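Local coordinates for protein esterase (uncultured bacterium pCosCE1, PDB 7ATL) that hydrolyses carboxylic esters as a family VIII carboxylesterase of beta-lactamase fold and also shows promiscuous acyltransferase activity, at residues Y70-L73 with A74-M78; S145-T148 with L149-L153; Y171-A174 with I175-L178; V278-R282 with T283-G287. One frame throughout, in Å; residues are numbered along the deposited sequence.

Contact 1. Residues Y70-L73 with A74-M78; sequences YITL and AAMRM
Two successive turns of helix 67-80, at whose start lies what fits the Ser-x-x-Lys motif of the beta-lactamase fold (Ser-65, Lys-68), illustrate how a buried helix divides its labour between backbone and side chains. The peptide N of Ala-74 reaches Tyr-70 O at 3.2 Å, and the N of Ala-75 meets Ile-71 O in a straighter bond of 167°. One step on, Met-76 N lies 2.9 Å from Thr-72 O, almost in line with that carbonyl, and Arg-77 N closes the series on Leu-73 O at 3.0 Å.

Outside this backbone ladder, side-chain contact across the turn is sparse. The CG2 of Thr-72 comes within 4.3 Å of Met-76 CG, while its hydroxyl turns back to Lys-68 O. Met-76 CG also rests 3.4 Å from Thr-72 O, after which two bends carry the sulfur and methyl off toward helix 291-297. On a neighbouring face, CD1 of Leu-73 lies 3.9 Å from Arg-77 CG, the two chains slanting across each other. Leucine CG stands opposite its own backbone N (chi1 177°), whereas the arginine chain stays straight at chi2 and bends at chi3 (77°), turning the guanidinium off the aliphatic run. There NE donates to Ile-288 O and NH1 to Trp-197 O.

The chemistry therefore divides: the N-H groups of Ala-74 to Arg-77 are each taken by the carbonyl four residues back, aliphatic carbons supply the packing, and the carbonyls meeting NE and NH1 probably offset part of the cost of burying Arg-77.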
loop_
_atom_site.group_PDB
_atom_site.type_symbol
_atom_site.label_atom_id
_atom_site.label_comp_id
_atom_site.label_asym_id
_atom_site.label_seq_id
_atom_site.Cartn_x
_atom_site.Cartn_y
_atom_site.Cartn_z
ATOM N N TYR A 70 -2.953 5.191 3.282
ATOM C CA TYR A 70 -4.202 5.987 3.186
ATOM C C TYR A 70 -5.135 5.666 4.362
ATOM O O TYR A 70 -5.589 6.609 5.038
ATOM C CB TYR A 70 -4.872 5.774 1.827
ATOM C CG TYR A 70 -4.399 6.734 0.761
ATOM C CD1 TYR A 70 -4.474 8.101 0.946
ATOM C CD2 TYR A 70 -3.850 6.280 -0.423
ATOM C CE1 TYR A 70 -4.050 8.991 -0.022
ATOM C CE2 TYR A 70 -3.411 7.148 -1.404
ATOM C CZ TYR A 70 -3.524 8.508 -1.202
ATOM O OH TYR A 70 -3.095 9.368 -2.156
ATOM N N ILE A 71 -5.445 4.387 4.600
ATOM C CA ILE A 71 -6.483 4.000 5.598
ATOM C C ILE A 71 -5.840 3.994 6.990
ATOM O O ILE A 71 -6.557 4.340 7.974
ATOM C CB ILE A 71 -7.172 2.675 5.238
ATOM C CG1 ILE A 71 -7.762 2.716 3.830
ATOM C CG2 ILE A 71 -8.234 2.326 6.269
ATOM C CD1 ILE A 71 -8.832 3.752 3.645
ATOM N N THR A 72 -4.546 3.676 7.074
ATOM C CA THR A 72 -3.758 3.870 8.318
ATOM C C THR A 72 -3.842 5.351 8.726
ATOM O O THR A 72 -4.113 5.621 9.913
ATOM C CB THR A 72 -2.319 3.384 8.146
ATOM O OG1 THR A 72 -2.380 1.986 7.856
ATOM C CG2 THR A 72 -1.466 3.655 9.368
ATOM N N LEU A 73 -3.673 6.282 7.781
ATOM C CA LEU A 73 -3.807 7.741 8.063
ATOM C C LEU A 73 -5.202 8.044 8.616
ATOM O O LEU A 73 -5.277 8.820 9.563
ATOM C CB LEU A 73 -3.555 8.626 6.835
ATOM C CG LEU A 73 -3.764 10.119 7.122
ATOM C CD1 LEU A 73 -2.956 10.531 8.340
ATOM C CD2 LEU A 73 -3.392 10.986 5.949
ATOM N N ALA A 74 -6.268 7.505 8.028
ATOM C CA ALA A 74 -7.648 7.769 8.493
ATOM C C ALA A 74 -7.760 7.374 9.975
ATOM O O ALA A 74 -8.266 8.187 10.767
ATOM C CB ALA A 74 -8.635 7.039 7.621
ATOM N N ALA A 75 -7.281 6.183 10.329
ATOM C CA ALA A 75 -7.266 5.628 11.702
ATOM C C ALA A 75 -6.453 6.519 12.650
ATOM O O ALA A 75 -6.924 6.767 13.781
ATOM C CB ALA A 75 -6.667 4.242 11.690
ATOM N N MET A 76 -5.240 6.907 12.249
ATOM C CA MET A 76 -4.345 7.689 13.129
ATOM C C MET A 76 -4.986 9.047 13.429
ATOM O O MET A 76 -4.847 9.561 14.575
ATOM C CB MET A 76 -2.978 7.891 12.494
ATOM C CG MET A 76 -2.145 6.632 12.456
ATOM S SD MET A 76 -2.107 5.654 13.958
ATOM C CE MET A 76 -1.489 6.870 15.118
ATOM N N ARG A 77 -5.709 9.601 12.472
ATOM C CA ARG A 77 -6.452 10.860 12.709
ATOM C C ARG A 77 -7.564 10.601 13.729
ATOM O O ARG A 77 -7.761 11.454 14.617
ATOM C CB ARG A 77 -6.977 11.455 11.401
ATOM C CG ARG A 77 -5.869 12.030 10.540
ATOM C CD ARG A 77 -6.445 12.934 9.481
ATOM N NE ARG A 77 -6.807 14.187 10.100
ATOM C CZ ARG A 77 -7.987 14.780 10.020
ATOM N NH1 ARG A 77 -8.964 14.261 9.292
ATOM N NH2 ARG A 77 -8.178 15.911 10.672
ATOM N N MET A 78 -8.265 9.479 13.611
ATOM C CA MET A 78 -9.421 9.181 14.496
ATOM C C MET A 78 -8.856 8.989 15.901
ATOM O O MET A 78 -9.506 9.378 16.880
ATOM C CB MET A 78 -10.175 7.930 14.041
ATOM C CG MET A 78 -11.262 8.224 13.045
ATOM S SD MET A 78 -11.915 6.699 12.342
ATOM C CE MET A 78 -13.195 7.333 11.263
#

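Contact 2. Residues S145-T148 with L149-L153; sequences SSLT and LEQNL
Leu-149 begins helix 149-157 directly after the N-cap Thr-148, and its CB rests against Thr-148 C, while its side chain turns away to pack on Ala-180 and Glu-183 of helix 174-186. Glu-150 follows on the outer face: its CB comes to 4.0 Å from Thr-148 OG1, but the extended chain carries the carboxylate off to a salt bridge with Arg-154.

The next residue, Gln-151, carries the contact. Its backbone N donates to Thr-148 OG1 at 3.1 Å, and its side-chain OE1 takes the N-H of Thr-148 at 3.0 Å, a reciprocal pair that makes a capping box. The second bond is fairly straight at the hydrogen (165°), yet the donor stands well above the amide plane. Threonine OG1 can reach the helix because it sits between its own backbone N and carbonyl carbon (chi1 66°). The glutamine chain, extended past CG, runs back over the threonine, with CG only 3.2 Å from OG1, and OE1 also approaches Leu-147 CA.

Asn-152 N then bonds Thr-148 O, the first full helical turn. Its OD1 accepts from Lys-139 N and lies 3.6 Å from Leu-147 CD1, the two side chains crossing nearly at right angles. Last comes Leu-153, whose N returns to Leu-149 O.

Before the cap, Leu-147 N donates to Ser-145 OG in an ST turn. The chemistry implies an exchange at the helix start: the hydroxyl serves one N-H of the first turn and the amide oxygen serves the N-H of the cap itself, so Thr-148 is held to that turn by two bonds running in opposite directions.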
loop_
_atom_site.group_PDB
_atom_site.type_symbol
_atom_site.label_atom_id
_atom_site.label_comp_id
_atom_site.label_asym_id
_atom_site.label_seq_id
_atom_site.Cartn_x
_atom_site.Cartn_y
_atom_site.Cartn_z
ATOM N N SER A 145 -15.822 -10.591 -6.859
ATOM C CA SER A 145 -16.631 -11.267 -5.821
ATOM C C SER A 145 -18.003 -10.611 -5.745
ATOM O O SER A 145 -18.140 -9.464 -6.210
ATOM C CB SER A 145 -15.948 -11.250 -4.468
ATOM O OG SER A 145 -16.400 -10.175 -3.656
ATOM N N SER A 146 -18.944 -11.301 -5.099
ATOM C CA SER A 146 -20.333 -10.844 -4.868
ATOM C C SER A 146 -20.465 -10.345 -3.429
ATOM O O SER A 146 -21.585 -10.053 -3.018
ATOM C CB SER A 146 -21.304 -11.953 -5.143
ATOM O OG SER A 146 -21.111 -13.015 -4.216
ATOM N N LEU A 147 -19.365 -10.249 -2.691
ATOM C CA LEU A 147 -19.421 -9.973 -1.236
ATOM C C LEU A 147 -19.468 -8.472 -0.980
ATOM O O LEU A 147 -18.890 -7.699 -1.777
ATOM C CB LEU A 147 -18.199 -10.583 -0.562
ATOM C CG LEU A 147 -17.970 -12.053 -0.890
ATOM C CD1 LEU A 147 -16.703 -12.527 -0.223
ATOM C CD2 LEU A 147 -19.157 -12.914 -0.469
ATOM N N THR A 148 -20.131 -8.119 0.122
ATOM C CA THR A 148 -19.879 -6.890 0.909
ATOM C C THR A 148 -18.611 -7.125 1.741
ATOM O O THR A 148 -18.205 -8.332 1.938
ATOM C CB THR A 148 -21.073 -6.524 1.800
ATOM O OG1 THR A 148 -21.257 -7.520 2.818
ATOM C CG2 THR A 148 -22.348 -6.352 0.996
ATOM N N LEU A 149 -18.002 -6.034 2.207
ATOM C CA LEU A 149 -16.851 -6.062 3.142
ATOM C C LEU A 149 -17.236 -6.904 4.359
ATOM O O LEU A 149 -16.476 -7.777 4.753
ATOM C CB LEU A 149 -16.535 -4.621 3.565
ATOM C CG LEU A 149 -15.395 -4.456 4.565
ATOM C CD1 LEU A 149 -14.135 -5.145 4.059
ATOM C CD2 LEU A 149 -15.117 -2.982 4.806
ATOM N N GLU A 150 -18.391 -6.608 4.945
ATOM C CA GLU A 150 -18.865 -7.301 6.164
ATOM C C GLU A 150 -18.905 -8.806 5.888
ATOM O O GLU A 150 -18.451 -9.563 6.763
ATOM C CB GLU A 150 -20.233 -6.783 6.608
ATOM C CG GLU A 150 -20.668 -7.440 7.899
ATOM C CD GLU A 150 -21.887 -6.863 8.588
ATOM O OE1 GLU A 150 -22.680 -7.678 9.104
ATOM O OE2 GLU A 150 -22.012 -5.609 8.651
ATOM N N GLN A 151 -19.447 -9.213 4.732
ATOM C CA GLN A 151 -19.622 -10.645 4.370
ATOM C C GLN A 151 -18.225 -11.265 4.264
ATOM O O GLN A 151 -18.024 -12.357 4.819
ATOM C CB GLN A 151 -20.441 -10.826 3.090
ATOM C CG GLN A 151 -21.941 -10.635 3.259
ATOM C CD GLN A 151 -22.607 -10.419 1.921
ATOM O OE1 GLN A 151 -21.979 -10.320 0.874
ATOM N NE2 GLN A 151 -23.915 -10.319 1.927
ATOM N N ASN A 152 -17.267 -10.546 3.687
ATOM C CA ASN A 152 -15.875 -11.052 3.552
ATOM C C ASN A 152 -15.194 -11.182 4.919
ATOM O O ASN A 152 -14.445 -12.165 5.124
ATOM C CB ASN A 152 -15.024 -10.189 2.628
ATOM C CG ASN A 152 -13.759 -10.912 2.230
ATOM O OD1 ASN A 152 -13.813 -12.106 1.932
ATOM N ND2 ASN A 152 -12.631 -10.201 2.242
ATOM N N LEU A 153 -15.427 -10.236 5.825
ATOM C CA LEU A 153 -14.766 -10.241 7.156
ATOM C C LEU A 153 -15.441 -11.278 8.077
ATOM O O LEU A 153 -14.741 -11.795 8.994
ATOM C CB LEU A 153 -14.775 -8.824 7.749
ATOM C CG LEU A 153 -13.983 -7.779 6.964
ATOM C CD1 LEU A 153 -13.961 -6.451 7.696
ATOM C CD2 LEU A 153 -12.560 -8.243 6.675
#

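Contact 3. Residues Y171-A174 with I175-L178; sequences YSLA and IDVL
Leu-173 and Asp-176 meet where the chain enters helix 174-186, and the side-chain packing across the contact is made there. The leucine CD2 lies 3.7 Å from Asp-176 CG, the methyl resting against the carboxylate carbon as the two side chains slant past each other. Leu-173 O, the N-cap carbonyl, accepts from Val-177 N at 3.2 Å, in the carbonyl plane, and only weakly from Asp-176 N. Ala-174 O takes Leu-178 N at 2.9 Å.

The polar part is looser and is filled by one water. It donates to Ser-172 O and to Asp-176 OD1 (2.8 Å) and accepts from Ile-175 N at 3.0 Å, adding a bridge between Ser-172 O and the helix's first turn. With CG beside the backbone N (chi1 -66°), the aspartate turns back toward this water, while OD2 bonds Ser-262. Ser-172 OG accepts from Ala-174 N, an ST turn.

Tyr-171, just upstream, bonds Ser-65 and Lys-68 through its hydroxyl, consistent with a catalytic-site tyrosine of this family. Ile-175 packs on helix 67-80, Val-177 on helices 111-116 and 149-157, and Leu-178 on Ala-75 and Leu-115, leaving this helix start wedged among three others.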
loop_
_atom_site.group_PDB
_atom_site.type_symbol
_atom_site.label_atom_id
_atom_site.label_comp_id
_atom_site.label_asym_id
_atom_site.label_seq_id
_atom_site.Cartn_x
_atom_site.Cartn_y
_atom_site.Cartn_z
ATOM N N TYR A 171 2.206 -10.202 7.042
ATOM C CA TYR A 171 1.489 -9.293 6.123
ATOM C C TYR A 171 0.086 -9.843 5.924
ATOM O O TYR A 171 -0.035 -11.038 5.689
ATOM C CB TYR A 171 2.228 -9.166 4.798
ATOM C CG TYR A 171 1.803 -7.986 3.982
ATOM C CD1 TYR A 171 1.689 -6.723 4.534
ATOM C CD2 TYR A 171 1.566 -8.127 2.637
ATOM C CE1 TYR A 171 1.317 -5.628 3.775
ATOM C CE2 TYR A 171 1.179 -7.048 1.862
ATOM C CZ TYR A 171 1.060 -5.793 2.428
ATOM O OH TYR A 171 0.704 -4.752 1.627
ATOM N N SER A 172 -0.936 -9.001 6.028
ATOM C CA SER A 172 -2.284 -9.510 6.333
ATOM C C SER A 172 -3.397 -8.634 5.758
ATOM O O SER A 172 -3.165 -7.516 5.298
ATOM C CB SER A 172 -2.426 -9.679 7.815
ATOM O OG SER A 172 -2.697 -8.434 8.434
ATOM N N LEU A 173 -4.597 -9.195 5.815
ATOM C CA LEU A 173 -5.890 -8.508 5.628
ATOM C C LEU A 173 -6.192 -7.558 6.787
ATOM O O LEU A 173 -7.326 -7.097 6.843
ATOM C CB LEU A 173 -6.952 -9.603 5.555
ATOM C CG LEU A 173 -7.103 -10.262 4.185
ATOM C CD1 LEU A 173 -7.938 -11.535 4.297
ATOM C CD2 LEU A 173 -7.723 -9.277 3.204
ATOM N N ALA A 174 -5.236 -7.249 7.659
ATOM C CA ALA A 174 -5.525 -6.445 8.869
ATOM C C ALA A 174 -6.112 -5.091 8.481
ATOM O O ALA A 174 -6.941 -4.579 9.252
ATOM C CB ALA A 174 -4.299 -6.259 9.735
ATOM N N ILE A 175 -5.664 -4.495 7.380
ATOM C CA ILE A 175 -6.080 -3.099 7.041
ATOM C C ILE A 175 -7.502 -3.146 6.454
ATOM O O ILE A 175 -8.221 -2.150 6.602
ATOM C CB ILE A 175 -5.042 -2.365 6.158
ATOM C CG1 ILE A 175 -3.658 -2.356 6.803
ATOM C CG2 ILE A 175 -5.480 -0.937 5.860
ATOM C CD1 ILE A 175 -3.648 -1.790 8.213
ATOM N N ASP A 176 -7.909 -4.272 5.865
ATOM C CA ASP A 176 -9.308 -4.482 5.416
ATOM C C ASP A 176 -10.188 -4.509 6.665
ATOM O O ASP A 176 -11.279 -3.870 6.651
ATOM C CB ASP A 176 -9.473 -5.739 4.553
ATOM C CG ASP A 176 -8.758 -5.684 3.206
ATOM O OD1 ASP A 176 -7.529 -5.426 3.210
ATOM O OD2 ASP A 176 -9.435 -5.906 2.159
ATOM N N VAL A 177 -9.722 -5.182 7.721
ATOM C CA VAL A 177 -10.438 -5.216 9.028
ATOM C C VAL A 177 -10.502 -3.785 9.597
ATOM O O VAL A 177 -11.601 -3.365 10.007
ATOM C CB VAL A 177 -9.811 -6.227 10.010
ATOM C CG1 VAL A 177 -10.538 -6.225 11.345
ATOM C CG2 VAL A 177 -9.808 -7.632 9.425
ATOM N N LEU A 178 -9.388 -3.043 9.558
ATOM C CA LEU A 178 -9.300 -1.670 10.104
ATOM C C LEU A 178 -10.366 -0.800 9.438
ATOM O O LEU A 178 -11.071 -0.055 10.151
ATOM C CB LEU A 178 -7.890 -1.124 9.873
ATOM C CG LEU A 178 -7.619 0.266 10.460
ATOM C CD1 LEU A 178 -7.835 0.314 11.968
ATOM C CD2 LEU A 178 -6.212 0.695 10.105
HETATM O O HOH W 1 -5.078 -5.502 4.646
#

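Contact 4. Residues V278-R282 with T283-G287; sequences VETLR and TGKEG
The backbone of helix 271-283 runs out in two last bonds, Thr-283 N to Glu-279 O at 3.2 Å and Gly-284 N to Thr-280 O at 2.8 Å, before Gly-284 leaves the helix with a positive phi of 77°.

Over this ending, the CG2 methyl of Thr-283 sits on one face of the Arg-282 guanidinium, 3.3 Å from CZ and above the centre of the group. The Arg-282 chain bends at chi3 (73°), which folds the guanidinium back toward Glu-279. That carboxylate is gripped side-on: NE reaches OE2 at 2.8 Å and NH2 reaches OE1 at 2.9 Å, both on the syn side, the NE bond standing well out of the carboxylate plane. OE2 has a second partner in Ser-356. The Thr-283 hydroxyl donates forward to Gly-284 O at 2.6 Å, in the carbonyl plane. Further on, Lys-285 curls back until its NZ is 3.6 Å from Thr-280 OG1, a hydroxyl bonded to Gln-276 O.

The chemistry implies that the two N-H bonds to Glu-279 set the guanidinium's orientation while the threonine methyl covers one face; Lys-285 NZ, 5.2 Å from Glu-279 OE1, could add only a diffuse attraction.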
loop_
_atom_site.group_PDB
_atom_site.type_symbol
_atom_site.label_atom_id
_atom_site.label_comp_id
_atom_site.label_asym_id
_atom_site.label_seq_id
_atom_site.Cartn_x
_atom_site.Cartn_y
_atom_site.Cartn_z
ATOM N N VAL A 278 2.379 11.047 1.621
ATOM C CA VAL A 278 3.723 10.693 2.151
ATOM C C VAL A 278 4.337 11.915 2.864
ATOM O O VAL A 278 4.909 11.719 3.972
ATOM C CB VAL A 278 4.626 10.128 1.045
ATOM C CG1 VAL A 278 6.038 9.873 1.541
ATOM C CG2 VAL A 278 4.041 8.857 0.439
ATOM N N GLU A 279 4.229 13.122 2.300
ATOM C CA GLU A 279 4.692 14.375 2.960
ATOM C C GLU A 279 4.000 14.507 4.325
ATOM O O GLU A 279 4.705 14.705 5.335
ATOM C CB GLU A 279 4.428 15.601 2.082
ATOM C CG GLU A 279 5.602 15.941 1.191
ATOM C CD GLU A 279 6.836 16.324 1.983
ATOM O OE1 GLU A 279 6.783 17.406 2.638
ATOM O OE2 GLU A 279 7.813 15.520 1.983
ATOM N N THR A 280 2.682 14.324 4.372
ATOM C CA THR A 280 1.865 14.359 5.614
ATOM C C THR A 280 2.406 13.370 6.660
ATOM O O THR A 280 2.540 13.747 7.838
ATOM C CB THR A 280 0.401 14.069 5.287
ATOM O OG1 THR A 280 -0.016 15.018 4.304
ATOM C CG2 THR A 280 -0.490 14.159 6.505
ATOM N N LEU A 281 2.715 12.149 6.246
ATOM C CA LEU A 281 3.289 11.112 7.129
ATOM C C LEU A 281 4.682 11.546 7.579
ATOM O O LEU A 281 5.045 11.198 8.696
ATOM C CB LEU A 281 3.329 9.771 6.380
ATOM C CG LEU A 281 1.967 9.154 6.040
ATOM C CD1 LEU A 281 2.129 7.696 5.658
ATOM C CD2 LEU A 281 0.965 9.273 7.190
ATOM N N ARG A 282 5.439 12.255 6.750
ATOM C CA ARG A 282 6.847 12.602 7.076
ATOM C C ARG A 282 6.921 13.655 8.203
ATOM O O ARG A 282 7.857 13.552 9.012
ATOM C CB ARG A 282 7.588 13.108 5.833
ATOM C CG ARG A 282 9.029 13.507 6.108
ATOM C CD ARG A 282 9.794 13.884 4.852
ATOM N NE ARG A 282 9.363 15.181 4.350
ATOM C CZ ARG A 282 9.740 16.363 4.824
ATOM N NH1 ARG A 282 10.585 16.459 5.845
ATOM N NH2 ARG A 282 9.237 17.452 4.263
ATOM N N THR A 283 6.025 14.655 8.243
ATOM C CA THR A 283 6.162 15.874 9.097
ATOM C C THR A 283 4.897 16.179 9.921
ATOM O O THR A 283 5.002 16.978 10.855
ATOM C CB THR A 283 6.471 17.116 8.245
ATOM O OG1 THR A 283 5.283 17.402 7.504
ATOM C CG2 THR A 283 7.648 16.950 7.307
ATOM N N GLY A 284 3.746 15.602 9.583
ATOM C CA GLY A 284 2.426 16.118 9.999
ATOM C C GLY A 284 2.023 17.314 9.162
ATOM O O GLY A 284 2.815 17.695 8.289
ATOM N N LYS A 285 0.815 17.843 9.374
ATOM C CA LYS A 285 0.380 19.187 8.892
ATOM C C LYS A 285 -0.524 19.814 9.954
ATOM O O LYS A 285 -1.267 19.061 10.602
ATOM C CB LYS A 285 -0.414 19.159 7.581
ATOM C CG LYS A 285 0.129 18.255 6.484
ATOM C CD LYS A 285 0.244 18.861 5.081
ATOM C CE LYS A 285 1.654 18.720 4.528
ATOM N NZ LYS A 285 1.681 17.958 3.259
ATOM N N GLU A 286 -0.438 21.139 10.099
ATOM C CA GLU A 286 -1.373 22.009 10.863
ATOM C C GLU A 286 -2.809 21.522 10.654
ATOM O O GLU A 286 -3.270 21.546 9.511
ATOM C CB GLU A 286 -1.285 23.467 10.381
ATOM C CG GLU A 286 0.003 24.206 10.742
ATOM C CD GLU A 286 -0.025 24.943 12.075
ATOM O OE1 GLU A 286 0.648 25.991 12.187
ATOM O OE2 GLU A 286 -0.710 24.461 13.002
ATOM N N GLY A 287 -3.473 21.095 11.727
ATOM C CA GLY A 287 -4.899 20.714 11.754
ATOM C C GLY A 287 -5.211 19.437 10.979
ATOM O O GLY A 287 -6.382 19.282 10.588
#

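In the fold
The four contacts show how local helix chemistry joins up beside a probable active site. Contact 3 touches contacts 1 and 2 and brings Tyr-171 to that site, whose Ser-x-x-Lys pattern lies at the start of the helix carrying contact 1. Contacts 1 and 3, with centres about 13 Å apart, pack together through Ala-75 CB and Leu-178 CD2 at 3.9 Å. Contact 2 backs contact 3 from another side, Leu-153 CD2 meeting Val-177 CG2 at 3.9 Å. Contact 4 touches contact 1 where Arg-77 NH2 lies 3.8 Å from Gly-287 O, and is about 33 Å between centres from contact 2. A chain of packing thus runs 2-3-1-4.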